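Local coordinates for protein DNA polymerase III, beta subunit (Thermotoga maritima, PDB 1VPK) that probably encircles DNA as a ring-shaped head-to-tail homodimer, tethering DNA polymerases and other proteins to it and making replication processive, at residues L20-K25 against F54-T59; S30-K35 against T63-T68; G44-V49 against M122-F127; A78-P83 against D106-S111; M210-N215 against V241-R246. All coordinates share one frame; numbering follows the deposited sequence. Where two conformers were deposited one is given.

Contact 1: L20-K25 against F54-T59; sequences LELKDK and FYICAT
L22 and I56 carry the apolar part of this helix-on-sheet contact, their methyls meeting at 3.9 Å between L22 CD1 and I56 CD1 while the two side chains cross at about a right angle. The same L22 methyl comes up obliquely to the F54 ring, 4.3 Å from F54 CE2. L22 places it there by holding CG anti to the backbone N (chi1 -173°), which carries the branch across from a helical position that does not itself aim at the strand. K25 adds only the root of its chain: K25 CB lies 4.4 Å from I56 CD1, and beyond it the chain turns away from the strand.

The polar interactions run along the helix. K25 NZ makes a salt bridge to E21, one turn back, at 2.6 Å from E21 OE2, which it meets on the syn side of the carboxylate. The ammonium is also bonded to T68 O and to the carboxylate of D240, while E21 OE2 accepts from N70 N.

The helix segment runs at 27° to the strand, their axes approaching to 10.3 Å, as a helix packed on the sheet of the N-terminal domain of the sliding clamp. The chemistry divides accordingly: aliphatic and aromatic groups fill the interface, and the lysine carries its charge away from the strand, to two carboxylates that probably stabilise the ammonium form.

Contact 2: S30-K35 against T63-T68; sequences SKALAK and TGVKAT
The loop that follows helix 19-29 seats A32 on strand 63-68, the strand of the N-terminal domain at which its sheet joins that of the central domain. The backbones come close, with the CA atoms of A32 and T63 5.7 Å apart, and a single methyl fills the gap. A32 CB points at the strand and touches V65 CG2 at 3.6 Å; T63 CG2 approaches the same methyl more loosely, at 4.1 Å. Both partners stand on one face of the strand, separated by G64, which has no side chain.

V65 offers the branch that lies beside its own backbone N, since its other methyl, CG1, takes the position anti to that nitrogen (chi1 177°). T63 does the reverse: its CG2 is anti to the backbone N, and OG1 is left for a hydrogen bond with S209 OG at the start of helix 207-218. T63 thus presents carbon to the loop and oxygen to the central domain. All three touching residues are buried, and the interaction across the segments is purely apolar.

Around this point the loop also rests on strand 53-59 through A32 and A58, and the L33 carbonyl accepts a bond from K208 NZ. Strand 63-68 itself lies between strands 53-59 and 241-246, with helix 207-218 packed against T63 and V65.

Contact 3: G44-V49 against M122-F127; sequences GFLFEV and MPADEF
A type I beta turn from A124 to F127, closed by a 2.8 Å bond from F127 N to A124 O, faces L46 on strand 44-49 with the CA atoms of L46 and A124 6.9 Å apart. Both ends of the turn point their side chains at the strand, and L46 spans both of them. L46 CB sits over the face of the F127 ring, 3.6 Å above its plane and almost on the ring axis, 11° off the normal: a CH-pi contact made by the methylene at the root of the side chain.

Farther out the leucine forks. L46 CD2 stays with the aromatic ring, 3.8 Å from F127 CD1, whereas L46 CD1 reaches the other end of the turn and packs tightly on A124 CB at 3.5 Å. With CG anti to the backbone N (chi1 180°), L46 extends outward from the strand and can serve both partners. The ring is also approached at its edge, near its plane, by the G44 carbonyl, with G44 O 3.8 Å from F127 CE2.

Strand 44-50 lies in the sheet between strands 53-59 and 78-83. The turn covers the side of it that bears L46, where C57 also touches the leucine, while A124 leans on V81 and F127 on L42. F45 and F47, on the other side, pack against helix 19-29.

Contact 4: A78-P83 against D106-S111; sequences ARFVVP and DALVIS
R79 NH2 donates a hydrogen bond to F127 O, and R79 NH1 adds a weak one to A124 O; this arginine leaves one face of strand 78-83 while F80 and V82 leave the other to meet L108. Each of the two takes a different methyl of the leucine. F80 CZ lies 3.8 Å from L108 CD1, an oblique approach to the ring, and V82 CG1 lies 4.1 Å from L108 CD2. Both side chains cross the leucine at about a right angle.

This is sheet-against-sheet packing within the N-terminal clamp domain: strand 78-83 is, within this chain, an outermost strand of the sheet that continues into the central domain, and strand 107-112 belongs to the five-stranded one. F80 spans the interval with CG in the crowded position between its backbone N and carbonyl carbon (chi1 57°), and A78 CB meets the ring edge in its plane. F47 packs on L108 as well, and T121 touches F80. At the strand's end, P83 packs on Y310 of the second subunit.

Contact 5: M210-N215 against V241-R246; sequences MKEVQN and VETVMR
V213 CG2 and M245 SD form the closest meeting of helix and strand, at 3.6 Å, with the side chains crossing at about a right angle. The methionine is bent at its last torsion (chi3 -64°), which keeps its terminal methyl by the same valine branch, M245 CE lying 4.0 Å from V213 CG2. One residue earlier on the helix, E212 lays its aliphatic part beside the strand: E212 CG is 4.1 Å from T243 CG2.

A second shell helps to position the glutamate. Its chain bends at chi2 and carries the carboxylate alongside the helix toward N215, where N215 ND2 donates to E212 OE1 at 3.2 Å with an angle of 147° at the hydrogen. The amide comes to the syn side but 34° out of the carboxylate plane. K31 N adds a weak bond to the same oxygen, and N215 ND2 also reaches T27 O, so these polar ties run from the central domain to the N-terminal one.

Strand 241-246 is paired with 233-237 of the central domain and with 63-68 of the N-terminal domain, where V65 touches both E212 and T243. Helix 207-218 packs over this join, and on its other side M210 packs against V150 of helix 143-153.

In the fold
All five contacts involve one continuous sheet. Its strands 78-83, 44-50, 53-59, 63-68 and 241-246 follow in that order, so contacts 4, 3, 1, 2 and 5 succeed one another across it. The centres of contacts 3 and 4, and of contacts 1 and 2, are about 9 Å apart, those of contacts 1 and 3 about 13 Å, and those of contacts 2 and 5 about 8 Å. The ends, contacts 4 and 5, stand about 24 Å apart. Backbone bonds K66 N to E242 O and V244 N to G64 O join contact 2 to contact 5, and with them the N-terminal to the central domain. Helices 19-29 and 207-218 probably face the DNA channel, as in other sliding clamps.

Contact 1: L20-K25 against F54-T59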
# COMPACT_ATOMS: atom_id res chain seq x y z
N LEU A 20 -11.31 -23.89 -5.15
CA LEU A 20 -11.94 -23.02 -4.16
C LEU A 20 -11.90 -23.62 -2.73
O LEU A 20 -11.57 -22.90 -1.75
CB LEU A 20 -13.37 -22.71 -4.62
CG LEU A 20 -14.08 -21.68 -3.77
CD1 LEU A 20 -13.35 -20.30 -3.79
CD2 LEU A 20 -15.51 -21.56 -4.26
N GLU A 21 -12.18 -24.92 -2.62
CA GLU A 21 -12.10 -25.63 -1.32
C GLU A 21 -10.69 -25.66 -0.75
O GLU A 21 -10.50 -25.38 0.44
CB GLU A 21 -12.63 -27.05 -1.45
CG GLU A 21 -12.51 -27.91 -0.20
CD GLU A 21 -13.33 -27.46 1.01
OE1 GLU A 21 -14.21 -26.56 0.92
OE2 GLU A 21 -13.14 -28.09 2.07
N LEU A 22 -9.72 -26.06 -1.58
CA LEU A 22 -8.36 -26.10 -1.15
C LEU A 22 -7.89 -24.74 -0.72
O LEU A 22 -7.19 -24.61 0.29
CB LEU A 22 -7.44 -26.65 -2.29
CG LEU A 22 -5.99 -26.90 -1.93
CD1 LEU A 22 -5.86 -27.99 -0.84
CD2 LEU A 22 -5.17 -27.29 -3.20
N LYS A 23 -8.16 -23.73 -1.54
CA LYS A 23 -7.80 -22.34 -1.23
C LYS A 23 -8.39 -21.86 0.11
O LYS A 23 -7.69 -21.26 0.95
CB LYS A 23 -8.32 -21.45 -2.35
CG LYS A 23 -7.82 -20.01 -2.29
CD LYS A 23 -8.14 -19.26 -3.62
CE LYS A 23 -9.64 -19.08 -3.88
NZ LYS A 23 -9.96 -18.26 -5.12
N ASP A 24 -9.69 -22.09 0.29
CA ASP A 24 -10.41 -21.74 1.52
C ASP A 24 -9.80 -22.41 2.77
O ASP A 24 -9.55 -21.75 3.78
CB ASP A 24 -11.90 -22.12 1.36
CG ASP A 24 -12.61 -21.26 0.32
OD1 ASP A 24 -11.93 -20.48 -0.41
OD2 ASP A 24 -13.86 -21.36 0.23
N LYS A 25 -9.53 -23.71 2.71
CA LYS A 25 -8.95 -24.41 3.88
C LYS A 25 -7.50 -24.04 4.21
O LYS A 25 -7.12 -23.95 5.39
CB LYS A 25 -9.14 -25.94 3.74
CG LYS A 25 -10.63 -26.33 3.65
CD LYS A 25 -11.29 -26.18 5.06
CE LYS A 25 -12.81 -26.18 5.07
NZ LYS A 25 -13.55 -27.27 4.45
N PHE A 54 -8.98 -36.18 4.34
CA PHE A 54 -7.87 -35.31 4.02
C PHE A 54 -7.99 -34.13 4.98
O PHE A 54 -9.03 -33.43 5.01
CB PHE A 54 -7.93 -34.89 2.53
CG PHE A 54 -6.92 -33.83 2.11
CD1 PHE A 54 -5.64 -33.70 2.73
CD2 PHE A 54 -7.21 -32.99 1.07
CE1 PHE A 54 -4.75 -32.69 2.32
CE2 PHE A 54 -6.31 -32.02 0.65
CZ PHE A 54 -5.09 -31.86 1.31
N TYR A 55 -6.98 -33.98 5.84
CA TYR A 55 -6.88 -32.84 6.78
C TYR A 55 -5.65 -31.97 6.44
O TYR A 55 -4.55 -32.49 6.07
CB TYR A 55 -6.67 -33.33 8.22
CG TYR A 55 -7.68 -34.32 8.67
CD1 TYR A 55 -8.92 -33.91 9.07
CD2 TYR A 55 -7.38 -35.68 8.71
CE1 TYR A 55 -9.86 -34.82 9.47
CE2 TYR A 55 -8.32 -36.59 9.13
CZ TYR A 55 -9.55 -36.15 9.49
OH TYR A 55 -10.50 -37.03 9.92
N ILE A 56 -5.85 -30.67 6.56
CA ILE A 56 -4.76 -29.69 6.56
C ILE A 56 -4.71 -29.05 7.97
O ILE A 56 -5.75 -28.58 8.48
CB ILE A 56 -5.03 -28.61 5.54
CG1 ILE A 56 -4.93 -29.23 4.12
CG2 ILE A 56 -4.08 -27.44 5.71
CD1 ILE A 56 -5.48 -28.31 3.00
N CYS A 57 -3.51 -29.07 8.58
CA CYS A 57 -3.31 -28.50 9.93
C CYS A 57 -2.20 -27.45 9.98
O CYS A 57 -1.26 -27.44 9.15
CB CYS A 57 -2.99 -29.58 10.93
SG CYS A 57 -4.20 -30.93 11.00
N ALA A 58 -2.29 -26.57 10.96
CA ALA A 58 -1.20 -25.63 11.25
C ALA A 58 -1.21 -25.38 12.75
O ALA A 58 -2.29 -25.38 13.38
CB ALA A 58 -1.43 -24.37 10.55
N THR A 59 -0.03 -25.20 13.33
CA THR A 59 0.07 -24.80 14.71
C THR A 59 1.37 -24.06 14.95
O THR A 59 2.38 -24.32 14.28
CB THR A 59 -0.01 -26.01 15.65
OG1 THR A 59 -0.13 -25.55 17.01
CG2 THR A 59 1.25 -26.92 15.56

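Contact 2: S30-K35 against T63-T68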
# COMPACT_ATOMS: atom_id res chain seq x y z
N SER A 30 -3.96 -20.69 7.79
CA SER A 30 -2.71 -20.01 7.58
C SER A 30 -2.24 -19.14 8.74
O SER A 30 -1.05 -19.02 8.92
CB SER A 30 -2.71 -19.16 6.30
OG SER A 30 -3.68 -18.16 6.41
N LYS A 31 -3.15 -18.58 9.54
CA LYS A 31 -2.71 -17.66 10.58
C LYS A 31 -2.37 -18.37 11.91
O LYS A 31 -2.05 -17.73 12.91
CB LYS A 31 -3.70 -16.51 10.75
CG LYS A 31 -3.74 -15.57 9.53
CD LYS A 31 -4.17 -14.19 9.94
CE LYS A 31 -3.99 -13.08 8.86
NZ LYS A 31 -4.23 -11.73 9.58
N ALA A 32 -2.41 -19.69 11.91
CA ALA A 32 -1.95 -20.51 13.02
C ALA A 32 -0.49 -20.98 12.77
O ALA A 32 0.12 -21.60 13.63
CB ALA A 32 -2.84 -21.66 13.22
N LEU A 33 0.09 -20.68 11.62
CA LEU A 33 1.49 -21.09 11.35
C LEU A 33 2.47 -20.34 12.27
O LEU A 33 2.22 -19.17 12.60
CB LEU A 33 1.86 -20.79 9.90
CG LEU A 33 1.12 -21.53 8.77
CD1 LEU A 33 1.37 -20.88 7.44
CD2 LEU A 33 1.62 -22.93 8.71
N ALA A 34 3.58 -21.01 12.65
CA ALA A 34 4.70 -20.34 13.33
C ALA A 34 5.56 -19.56 12.34
O ALA A 34 5.50 -19.78 11.15
CB ALA A 34 5.56 -21.37 14.04
N LYS A 35 6.40 -18.66 12.83
CA LYS A 35 7.41 -18.00 11.97
C LYS A 35 8.58 -18.96 11.59
O LYS A 35 8.97 -19.83 12.38
CB LYS A 35 7.99 -16.75 12.67
CG LYS A 35 6.99 -15.91 13.46
N THR A 63 -1.75 -21.85 19.25
CA THR A 63 -2.97 -22.03 18.45
C THR A 63 -2.77 -23.25 17.50
O THR A 63 -1.69 -23.40 16.92
CB THR A 63 -3.27 -20.75 17.60
OG1 THR A 63 -3.28 -19.56 18.40
CG2 THR A 63 -4.63 -20.88 16.81
N GLY A 64 -3.77 -24.10 17.37
CA GLY A 64 -3.77 -25.22 16.43
C GLY A 64 -5.06 -25.25 15.65
O GLY A 64 -6.16 -24.95 16.20
N VAL A 65 -4.96 -25.55 14.36
CA VAL A 65 -6.12 -25.60 13.49
C VAL A 65 -6.08 -26.92 12.77
O VAL A 65 -5.03 -27.27 12.22
CB VAL A 65 -6.07 -24.54 12.42
CG1 VAL A 65 -7.31 -24.70 11.46
CG2 VAL A 65 -6.07 -23.18 13.02
N LYS A 66 -7.20 -27.64 12.78
CA LYS A 66 -7.35 -28.88 12.03
C LYS A 66 -8.57 -28.66 11.12
O LYS A 66 -9.71 -28.56 11.60
CB LYS A 66 -7.59 -30.05 12.98
CG LYS A 66 -7.60 -31.42 12.31
CD LYS A 66 -7.87 -32.57 13.29
CE LYS A 66 -7.65 -33.89 12.60
NZ LYS A 66 -7.82 -35.10 13.50
N ALA A 67 -8.30 -28.53 9.82
CA ALA A 67 -9.30 -28.29 8.80
C ALA A 67 -9.55 -29.58 8.02
O ALA A 67 -8.62 -30.20 7.43
CB ALA A 67 -8.81 -27.19 7.89
N THR A 68 -10.81 -30.00 7.99
CA THR A 68 -11.21 -31.13 7.17
C THR A 68 -11.51 -30.61 5.75
O THR A 68 -12.28 -29.66 5.57
CB THR A 68 -12.37 -31.85 7.83
OG1 THR A 68 -11.93 -32.32 9.11
CG2 THR A 68 -12.82 -33.06 7.02

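Contact 3: G44-V49 against M122-F127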
# COMPACT_ATOMS: atom_id res chain seq x y z
N GLY A 44 5.17 -24.70 8.39
CA GLY A 44 4.49 -25.43 7.34
C GLY A 44 3.13 -25.99 7.74
O GLY A 44 2.80 -26.09 8.95
N PHE A 45 2.32 -26.34 6.71
CA PHE A 45 1.06 -27.04 6.89
C PHE A 45 1.29 -28.52 6.95
O PHE A 45 2.01 -29.10 6.10
CB PHE A 45 0.10 -26.80 5.70
CG PHE A 45 -0.30 -25.39 5.53
CD1 PHE A 45 -1.28 -24.85 6.33
CD2 PHE A 45 0.27 -24.63 4.54
CE1 PHE A 45 -1.69 -23.53 6.18
CE2 PHE A 45 -0.11 -23.28 4.39
CZ PHE A 45 -1.06 -22.73 5.23
N LEU A 46 0.65 -29.17 7.91
CA LEU A 46 0.51 -30.62 7.85
C LEU A 46 -0.60 -30.99 6.85
O LEU A 46 -1.72 -30.53 6.99
CB LEU A 46 0.14 -31.18 9.23
CG LEU A 46 -0.06 -32.71 9.29
CD1 LEU A 46 1.23 -33.41 9.24
CD2 LEU A 46 -0.77 -33.10 10.54
N PHE A 47 -0.27 -31.83 5.86
CA PHE A 47 -1.26 -32.47 4.99
C PHE A 47 -1.29 -33.93 5.45
O PHE A 47 -0.27 -34.61 5.49
CB PHE A 47 -0.86 -32.44 3.51
CG PHE A 47 -1.13 -31.13 2.80
CD1 PHE A 47 -1.08 -29.92 3.45
CD2 PHE A 47 -1.40 -31.14 1.46
CE1 PHE A 47 -1.30 -28.73 2.81
CE2 PHE A 47 -1.66 -29.91 0.76
CZ PHE A 47 -1.61 -28.73 1.42
N GLU A 48 -2.49 -34.40 5.80
CA GLU A 48 -2.66 -35.77 6.20
C GLU A 48 -3.84 -36.41 5.47
O GLU A 48 -4.95 -35.88 5.50
CB GLU A 48 -2.91 -35.84 7.69
CG GLU A 48 -2.88 -37.23 8.20
CD GLU A 48 -2.86 -37.35 9.71
OE1 GLU A 48 -3.07 -36.32 10.42
OE2 GLU A 48 -2.65 -38.50 10.15
N VAL A 49 -3.59 -37.53 4.81
CA VAL A 49 -4.59 -38.33 4.15
C VAL A 49 -4.60 -39.71 4.82
O VAL A 49 -3.57 -40.37 4.88
CB VAL A 49 -4.31 -38.42 2.63
CG1 VAL A 49 -5.25 -39.39 1.93
CG2 VAL A 49 -4.43 -37.04 2.02
N MET A 122 8.36 -31.89 3.73
CA MET A 122 9.13 -32.10 4.98
C MET A 122 8.49 -33.19 5.87
O MET A 122 7.29 -33.51 5.75
CB MET A 122 9.09 -30.82 5.82
CG MET A 122 10.08 -29.71 5.47
SD MET A 122 9.53 -28.12 6.19
CE MET A 122 8.45 -27.70 4.84
N PRO A 123 9.28 -33.76 6.79
CA PRO A 123 8.80 -34.80 7.68
C PRO A 123 7.78 -34.32 8.61
O PRO A 123 7.86 -33.18 9.07
CB PRO A 123 10.07 -35.16 8.49
CG PRO A 123 11.16 -34.75 7.62
CD PRO A 123 10.72 -33.51 7.00
N ALA A 124 6.78 -35.14 8.90
CA ALA A 124 5.74 -34.72 9.83
C ALA A 124 5.90 -35.36 11.20
O ALA A 124 5.10 -35.11 12.07
CB ALA A 124 4.36 -35.05 9.28
N ASP A 125 6.94 -36.16 11.40
CA ASP A 125 7.03 -36.90 12.64
C ASP A 125 7.17 -36.04 13.87
O ASP A 125 6.90 -36.52 14.94
CB ASP A 125 8.08 -38.01 12.59
CG ASP A 125 9.47 -37.51 12.23
OD1 ASP A 125 9.67 -37.00 11.12
OD2 ASP A 125 10.37 -37.66 13.08
N GLU A 126 7.50 -34.77 13.73
CA GLU A 126 7.51 -33.86 14.89
C GLU A 126 6.40 -32.84 14.86
O GLU A 126 6.35 -31.95 15.73
CB GLU A 126 8.87 -33.17 15.00
CG GLU A 126 9.93 -34.09 15.55
CD GLU A 126 11.36 -33.63 15.32
OE1 GLU A 126 11.59 -32.52 14.79
OE2 GLU A 126 12.26 -34.40 15.66
N PHE A 127 5.47 -32.97 13.90
CA PHE A 127 4.30 -32.17 13.89
C PHE A 127 3.24 -32.80 14.83
O PHE A 127 2.81 -33.93 14.63
CB PHE A 127 3.72 -32.02 12.48
CG PHE A 127 2.76 -30.93 12.36
CD1 PHE A 127 1.46 -31.07 12.83
CD2 PHE A 127 3.13 -29.73 11.77
CE1 PHE A 127 0.55 -30.04 12.73
CE2 PHE A 127 2.23 -28.73 11.66
CZ PHE A 127 0.94 -28.88 12.15

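Contact 4: A78-P83 against D106-S111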
# COMPACT_ATOMS: atom_id res chain seq x y z
N ALA A 78 -1.00 -40.63 3.48
CA ALA A 78 0.22 -39.83 3.58
C ALA A 78 0.11 -38.89 4.79
O ALA A 78 -0.99 -38.60 5.26
CB ALA A 78 0.44 -39.05 2.27
N ARG A 79 1.26 -38.47 5.32
CA ARG A 79 1.32 -37.46 6.41
C ARG A 79 2.66 -36.74 6.18
O ARG A 79 3.70 -37.38 6.25
CB ARG A 79 1.26 -38.11 7.80
CG ARG A 79 1.01 -37.14 8.96
CD ARG A 79 0.84 -37.86 10.38
NE ARG A 79 0.34 -36.89 11.41
CZ ARG A 79 1.11 -36.15 12.21
NH1 ARG A 79 2.43 -36.22 12.14
NH2 ARG A 79 0.57 -35.29 13.05
N PHE A 80 2.63 -35.45 5.85
CA PHE A 80 3.86 -34.70 5.54
C PHE A 80 3.58 -33.23 5.76
O PHE A 80 2.42 -32.81 5.93
CB PHE A 80 4.32 -34.98 4.09
CG PHE A 80 3.28 -34.65 3.05
CD1 PHE A 80 3.17 -33.37 2.51
CD2 PHE A 80 2.36 -35.60 2.67
CE1 PHE A 80 2.16 -33.07 1.61
CE2 PHE A 80 1.39 -35.31 1.73
CZ PHE A 80 1.28 -34.07 1.21
N VAL A 81 4.64 -32.43 5.74
CA VAL A 81 4.51 -31.00 5.93
C VAL A 81 5.00 -30.33 4.64
O VAL A 81 5.96 -30.81 4.00
CB VAL A 81 5.28 -30.57 7.19
CG1 VAL A 81 5.22 -29.07 7.45
CG2 VAL A 81 4.73 -31.33 8.41
N VAL A 82 4.32 -29.26 4.26
CA VAL A 82 4.75 -28.42 3.15
C VAL A 82 4.93 -26.95 3.58
O VAL A 82 4.17 -26.44 4.42
CB VAL A 82 3.76 -28.55 1.94
CG1 VAL A 82 4.18 -29.76 1.08
CG2 VAL A 82 2.35 -28.64 2.37
N PRO A 83 5.86 -26.23 2.94
CA PRO A 83 6.19 -24.90 3.44
C PRO A 83 4.99 -23.96 3.31
O PRO A 83 4.32 -23.96 2.28
CB PRO A 83 7.38 -24.46 2.57
CG PRO A 83 7.47 -25.40 1.43
CD PRO A 83 6.59 -26.58 1.71
N ASP A 106 9.75 -37.42 -3.48
CA ASP A 106 9.56 -36.73 -2.17
C ASP A 106 8.84 -35.39 -2.35
O ASP A 106 8.92 -34.51 -1.50
CB ASP A 106 10.93 -36.44 -1.53
CG ASP A 106 11.81 -37.72 -1.37
OD1 ASP A 106 11.25 -38.82 -1.12
OD2 ASP A 106 13.07 -37.61 -1.48
N ALA A 107 8.16 -35.22 -3.48
CA ALA A 107 7.50 -33.97 -3.83
C ALA A 107 5.99 -34.15 -3.77
O ALA A 107 5.48 -35.22 -4.15
CB ALA A 107 7.92 -33.58 -5.25
N LEU A 108 5.28 -33.11 -3.32
CA LEU A 108 3.86 -32.96 -3.56
C LEU A 108 3.68 -32.36 -4.96
O LEU A 108 4.26 -31.31 -5.27
CB LEU A 108 3.22 -32.01 -2.52
CG LEU A 108 1.73 -31.68 -2.68
CD1 LEU A 108 0.83 -32.91 -2.40
CD2 LEU A 108 1.29 -30.50 -1.73
N VAL A 109 2.88 -33.02 -5.78
CA VAL A 109 2.59 -32.55 -7.12
C VAL A 109 1.17 -31.99 -7.08
O VAL A 109 0.23 -32.67 -6.67
CB VAL A 109 2.69 -33.65 -8.18
CG1 VAL A 109 2.36 -33.05 -9.55
CG2 VAL A 109 4.04 -34.31 -8.16
N ILE A 110 1.04 -30.73 -7.49
CA ILE A 110 -0.26 -30.00 -7.43
C ILE A 110 -0.55 -29.57 -8.87
O ILE A 110 0.18 -28.72 -9.41
CB ILE A 110 -0.19 -28.74 -6.55
CG1 ILE A 110 0.33 -29.04 -5.12
CG2 ILE A 110 -1.55 -28.09 -6.42
CD1 ILE A 110 1.74 -28.63 -4.89
N SER A 111 -1.61 -30.13 -9.44
CA SER A 111 -1.97 -29.98 -10.84
C SER A 111 -3.33 -29.35 -10.96
O SER A 111 -4.36 -29.86 -10.43
CB SER A 111 -2.04 -31.33 -11.53
OG SER A 111 -0.84 -32.03 -11.29

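Contact 5: M210-N215 against V241-R246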
# COMPACT_ATOMS: atom_id res chain seq x y z
N MET A 210 -6.16 -14.56 18.41
CA MET A 210 -7.29 -13.73 17.98
C MET A 210 -7.33 -13.36 16.51
O MET A 210 -8.42 -13.29 15.94
CB MET A 210 -7.35 -12.47 18.86
CG MET A 210 -7.77 -12.80 20.28
SD MET A 210 -9.39 -13.58 20.41
CE MET A 210 -10.54 -12.35 19.74
N LYS A 211 -6.16 -13.18 15.91
CA LYS A 211 -6.03 -13.01 14.47
C LYS A 211 -6.42 -14.28 13.69
O LYS A 211 -6.97 -14.22 12.57
CB LYS A 211 -4.61 -12.55 14.15
CG LYS A 211 -4.37 -11.09 14.63
CD LYS A 211 -2.99 -10.56 14.21
CE LYS A 211 -2.57 -9.17 14.85
NZ LYS A 211 -1.03 -9.12 14.99
N GLU A 212 -6.18 -15.44 14.29
CA GLU A 212 -6.65 -16.66 13.68
C GLU A 212 -8.18 -16.73 13.86
O GLU A 212 -8.86 -17.13 12.94
CB GLU A 212 -5.93 -17.90 14.25
CG GLU A 212 -6.47 -19.23 13.74
CD GLU A 212 -6.53 -19.40 12.22
OE1 GLU A 212 -5.87 -18.69 11.41
OE2 GLU A 212 -7.21 -20.34 11.80
N VAL A 213 -8.70 -16.32 15.01
CA VAL A 213 -10.16 -16.30 15.22
C VAL A 213 -10.82 -15.48 14.11
O VAL A 213 -11.76 -15.97 13.44
CB VAL A 213 -10.53 -15.78 16.63
CG1 VAL A 213 -12.01 -15.49 16.76
CG2 VAL A 213 -10.15 -16.83 17.68
N GLN A 214 -10.27 -14.29 13.87
CA GLN A 214 -10.78 -13.37 12.88
C GLN A 214 -10.69 -14.01 11.49
O GLN A 214 -11.59 -13.87 10.65
CB GLN A 214 -9.94 -12.11 12.85
CG GLN A 214 -10.30 -11.03 13.77
CD GLN A 214 -9.69 -9.71 13.28
OE1 GLN A 214 -8.46 -9.60 13.15
NE2 GLN A 214 -10.54 -8.75 12.96
N ASN A 215 -9.58 -14.69 11.23
CA ASN A 215 -9.34 -15.35 9.95
C ASN A 215 -10.41 -16.41 9.69
O ASN A 215 -10.96 -16.54 8.58
CB ASN A 215 -7.95 -15.99 9.97
CG ASN A 215 -7.54 -16.53 8.65
OD1 ASN A 215 -7.64 -15.85 7.63
ND2 ASN A 215 -7.06 -17.77 8.64
N VAL A 241 -13.80 -27.11 10.53
CA VAL A 241 -12.60 -26.49 11.06
C VAL A 241 -12.63 -26.45 12.58
O VAL A 241 -13.50 -25.82 13.20
CB VAL A 241 -12.34 -25.06 10.46
CG1 VAL A 241 -10.96 -24.53 10.87
CG2 VAL A 241 -12.39 -25.12 8.96
N GLU A 242 -11.66 -27.13 13.20
CA GLU A 242 -11.43 -27.03 14.65
C GLU A 242 -10.23 -26.17 14.92
O GLU A 242 -9.11 -26.47 14.47
CB GLU A 242 -11.20 -28.40 15.26
CG GLU A 242 -12.44 -29.28 15.24
CD GLU A 242 -13.47 -28.90 16.32
OE1 GLU A 242 -13.09 -28.40 17.42
OE2 GLU A 242 -14.68 -29.13 16.06
N THR A 243 -10.46 -25.10 15.68
CA THR A 243 -9.39 -24.25 16.14
C THR A 243 -9.33 -24.33 17.66
O THR A 243 -10.35 -24.16 18.30
CB THR A 243 -9.62 -22.79 15.67
OG1 THR A 243 -9.63 -22.76 14.24
CG2 THR A 243 -8.54 -21.87 16.17
N VAL A 244 -8.14 -24.56 18.21
CA VAL A 244 -7.95 -24.68 19.64
C VAL A 244 -6.82 -23.78 20.04
O VAL A 244 -5.78 -23.71 19.37
CB VAL A 244 -7.72 -26.15 20.13
CG1 VAL A 244 -6.37 -26.72 19.61
CG2 VAL A 244 -7.76 -26.21 21.63
N MET A 245 -7.03 -23.04 21.11
CA MET A 245 -6.06 -22.04 21.54
C MET A 245 -5.81 -22.19 23.01
O MET A 245 -6.77 -22.25 23.79
CB MET A 245 -6.62 -20.66 21.28
CG MET A 245 -6.75 -20.33 19.86
SD MET A 245 -8.07 -19.18 19.44
CE MET A 245 -9.55 -20.12 19.91
N ARG A 246 -4.54 -22.23 23.43
CA ARG A 246 -4.23 -22.20 24.87
C ARG A 246 -4.43 -20.81 25.39
O ARG A 246 -3.96 -19.84 24.81
CB ARG A 246 -2.81 -22.65 25.20
CG ARG A 246 -2.55 -24.15 24.83
CD ARG A 246 -1.06 -24.53 24.92
NE ARG A 246 -0.46 -24.19 26.23
CZ ARG A 246 -0.50 -24.98 27.31
NH1 ARG A 246 -1.14 -26.15 27.27
NH2 ARG A 246 0.09 -24.59 28.44